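Local coordinates for protein D-psicose 3-epimerase (Agrobacterium tumefaciens, PDB 2HK0) that probably interconverts D-fructose and D-psicose by epimerising the sugar at C3, using a bound metal within a TIM-barrel fold, at residues V140-Y146 / N177-N181. Numbering follows the deposited sequence.
Sequences VDKAGDY and NHVLN
The ammonium group of K142 is gripped by three oxygens: NZ donates to H178 O at 2.8 Å and to V179 O at 3.0 Å, and a water that accepts from it at 2.6 Å passes a hydrogen bond on to N181 OD1. Lysine suits this place because its long chain runs out straight from the first turn of helix 142-162, with CG anti to the backbone N (chi1 -170°), and bends just at chi4 to bring NZ within reach of two successive loop carbonyls. Histidine suits position 178 because both nitrogens at the ring edge can bond while the faces take aliphatic groups. Its NE2-H meets D145 OD2 at 2.7 Å, on the anti lone pair of the carboxylate and almost within the imidazole plane, while the two flat groups stand 73° apart. Second partners, Y136 OH on ND1 and R148 on D145 OD1, help to set the rotation of ring and carboxylate. V179 CG2 lies against one ring face, offset toward the rim; V140 CG2 is modelled over the opposite face, but this valine's placement is doubtful. V179 CG1 touches the edge of the Y146 ring at CD1, 3.9 Å away. In the loop, N177 OD1 accepts from V179 N, an Asx turn, and from L180 N, extending it to an Asx motif. At the N-cap, D141 OD1 takes a bond from G144 N while OD2 forms a salt bridge with R148. The contact thus ties the beta-alpha loop after strand 166-170 of the eight-stranded barrel to the start of the helix preceding that strand, beside W280 of a second subunit. Two carbonyls and a water are consistent with a charged K142; D145 may ease protonation of H178, an effect probably tempered by R148.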
ATOM      1  N   VAL A 140      30.594 -12.552  15.403  1.00 40.40           N
ATOM      2  CA  VAL A 140      30.774 -11.732  14.219  1.00 39.30           C
ATOM      3  C   VAL A 140      31.513 -10.431  14.543  1.00 36.79           C
ATOM      4  O   VAL A 140      31.316  -9.843  15.602  1.00 35.31           O
ATOM      5  CB  VAL A 140      29.385 -11.446  13.587  1.00 41.41           C
ATOM      6  CG1 VAL A 140      29.364 -10.102  12.938  1.00 42.10           C
ATOM      7  CG2 VAL A 140      29.048 -12.537  12.580  1.00 41.50           C
ATOM      8  N   ASP A 141      32.365  -9.998  13.617  1.00 35.94           N
ATOM      9  CA  ASP A 141      33.161  -8.777  13.771  1.00 34.19           C
ATOM     10  C   ASP A 141      32.740  -7.747  12.711  1.00 32.87           C
ATOM     11  O   ASP A 141      33.382  -7.613  11.663  1.00 33.09           O
ATOM     12  CB  ASP A 141      34.641  -9.154  13.633  1.00 35.46           C
ATOM     13  CG  ASP A 141      35.556  -7.954  13.617  1.00 38.12           C
ATOM     14  OD1 ASP A 141      35.189  -6.902  14.184  1.00 38.15           O
ATOM     15  OD2 ASP A 141      36.661  -8.082  13.040  1.00 40.24           O
ATOM     16  N   LYS A 142      31.671  -7.002  13.000  1.00 29.23           N
ATOM     17  CA  LYS A 142      31.135  -6.035  12.048  1.00 27.73           C
ATOM     18  C   LYS A 142      32.097  -4.944  11.612  1.00 26.08           C
ATOM     19  O   LYS A 142      32.298  -4.739  10.418  1.00 22.27           O
ATOM     20  CB  LYS A 142      29.839  -5.393  12.588  1.00 26.86           C
ATOM     21  CG  LYS A 142      29.092  -4.545  11.543  1.00 29.73           C
ATOM     22  CD  LYS A 142      27.900  -3.825  12.153  1.00 31.38           C
ATOM     23  CE  LYS A 142      27.261  -2.856  11.189  1.00 31.99           C
ATOM     24  NZ  LYS A 142      26.535  -3.562  10.132  1.00 33.74           N
ATOM     25  N   ALA A 143      32.677  -4.238  12.577  1.00 26.59           N
ATOM     26  CA  ALA A 143      33.616  -3.159  12.285  1.00 26.70           C
ATOM     27  C   ALA A 143      34.807  -3.670  11.486  1.00 25.68           C
ATOM     28  O   ALA A 143      35.225  -3.043  10.512  1.00 25.61           O
ATOM     29  CB  ALA A 143      34.100  -2.514  13.592  1.00 26.84           C
ATOM     30  N   GLY A 144      35.348  -4.810  11.905  1.00 24.91           N
ATOM     31  CA  GLY A 144      36.489  -5.388  11.220  1.00 22.83           C
ATOM     32  C   GLY A 144      36.170  -5.816   9.797  1.00 23.65           C
ATOM     33  O   GLY A 144      36.911  -5.500   8.864  1.00 23.73           O
ATOM     34  N   ASP A 145      35.071  -6.538   9.609  1.00 23.46           N
ATOM     35  CA  ASP A 145      34.707  -6.984   8.269  1.00 22.72           C
ATOM     36  C   ASP A 145      34.417  -5.791   7.353  1.00 22.27           C
ATOM     37  O   ASP A 145      34.695  -5.832   6.149  1.00 21.34           O
ATOM     38  CB  ASP A 145      33.491  -7.913   8.321  1.00 23.22           C
ATOM     39  CG  ASP A 145      33.791  -9.217   9.029  1.00 26.09           C
ATOM     40  OD1 ASP A 145      34.986  -9.593   9.093  1.00 22.70           O
ATOM     41  OD2 ASP A 145      32.832  -9.874   9.506  1.00 26.79           O
ATOM     42  N   TYR A 146      33.865  -4.729   7.922  1.00 21.16           N
ATOM     43  CA  TYR A 146      33.570  -3.530   7.139  1.00 22.44           C
ATOM     44  C   TYR A 146      34.884  -2.916   6.638  1.00 22.91           C
ATOM     45  O   TYR A 146      35.079  -2.698   5.432  1.00 21.43           O
ATOM     46  CB  TYR A 146      32.847  -2.507   8.006  1.00 23.33           C
ATOM     47  CG  TYR A 146      32.629  -1.186   7.309  1.00 24.87           C
ATOM     48  CD1 TYR A 146      31.495  -0.974   6.528  1.00 24.77           C
ATOM     49  CD2 TYR A 146      33.573  -0.161   7.399  1.00 24.33           C
ATOM     50  CE1 TYR A 146      31.302   0.224   5.849  1.00 25.80           C
ATOM     51  CE2 TYR A 146      33.393   1.042   6.721  1.00 25.64           C
ATOM     52  CZ  TYR A 146      32.253   1.223   5.947  1.00 26.61           C
ATOM     53  OH  TYR A 146      32.056   2.392   5.255  1.00 27.33           O
ATOM     54  N   ASN A 177      23.810 -11.207   5.627  1.00 20.07           N
ATOM     55  CA  ASN A 177      25.008 -10.385   5.789  1.00 18.06           C
ATOM     56  C   ASN A 177      24.816  -9.534   7.029  1.00 19.53           C
ATOM     57  O   ASN A 177      23.683  -9.199   7.400  1.00 17.90           O
ATOM     58  CB  ASN A 177      25.279  -9.502   4.563  1.00 16.79           C
ATOM     59  CG  ASN A 177      26.667  -8.852   4.605  1.00 20.06           C
ATOM     60  OD1 ASN A 177      26.814  -7.702   4.992  1.00 16.62           O
ATOM     61  ND2 ASN A 177      27.694  -9.611   4.212  1.00 21.83           N
ATOM     62  N   HIS A 178      25.926  -9.196   7.677  1.00 18.02           N
ATOM     63  CA  HIS A 178      25.868  -8.424   8.905  1.00 19.57           C
ATOM     64  C   HIS A 178      26.544  -7.082   8.787  1.00 18.43           C
ATOM     65  O   HIS A 178      26.627  -6.359   9.777  1.00 17.17           O
ATOM     66  CB  HIS A 178      26.562  -9.194  10.012  1.00 20.16           C
ATOM     67  CG  HIS A 178      27.972  -9.553   9.674  1.00 21.89           C
ATOM     68  ND1 HIS A 178      28.285 -10.518   8.741  1.00 21.97           N
ATOM     69  CD2 HIS A 178      29.153  -9.051  10.108  1.00 21.38           C
ATOM     70  CE1 HIS A 178      29.599 -10.597   8.615  1.00 25.93           C
ATOM     71  NE2 HIS A 178      30.149  -9.718   9.436  1.00 24.59           N
ATOM     72  N   VAL A 179      27.030  -6.754   7.591  1.00 16.80           N
ATOM     73  CA  VAL A 179      27.737  -5.492   7.384  1.00 17.77           C
ATOM     74  C   VAL A 179      26.931  -4.403   6.658  1.00 16.44           C
ATOM     75  O   VAL A 179      26.841  -3.280   7.138  1.00 15.98           O
ATOM     76  CB  VAL A 179      29.062  -5.757   6.628  1.00 19.67           C
ATOM     77  CG1 VAL A 179      29.815  -4.446   6.381  1.00 17.51           C
ATOM     78  CG2 VAL A 179      29.916  -6.731   7.448  1.00 20.71           C
ATOM     79  N   LEU A 180      26.359  -4.741   5.506  1.00 15.87           N
ATOM     80  CA  LEU A 180      25.549  -3.785   4.729  1.00 15.31           C
ATOM     81  C   LEU A 180      24.120  -4.359   4.608  1.00 15.12           C
ATOM     82  O   LEU A 180      23.884  -5.313   3.855  1.00 13.59           O
ATOM     83  CB  LEU A 180      26.173  -3.575   3.339  1.00 14.50           C
ATOM     84  CG  LEU A 180      27.683  -3.247   3.306  1.00 14.99           C
ATOM     85  CD1 LEU A 180      28.183  -3.167   1.857  1.00 16.03           C
ATOM     86  CD2 LEU A 180      27.945  -1.912   4.004  1.00 14.74           C
ATOM     87  N   ASN A 181      23.186  -3.789   5.370  1.00 13.76           N
ATOM     88  CA  ASN A 181      21.788  -4.232   5.388  1.00 16.18           C
ATOM     89  C   ASN A 181      20.849  -3.162   4.878  1.00 17.43           C
ATOM     90  O   ASN A 181      19.669  -3.415   4.611  1.00 18.71           O
ATOM     91  CB  ASN A 181      21.364  -4.557   6.816  1.00 16.81           C
ATOM     92  CG  ASN A 181      22.148  -5.696   7.402  1.00 19.71           C
ATOM     93  OD1 ASN A 181      22.617  -5.617   8.529  1.00 21.63           O
ATOM     94  ND2 ASN A 181      22.299  -6.770   6.635  1.00 17.36           N
TER
HETATM   95  O   HOH W   1      24.034  -3.151   9.728  1.00 31.82           O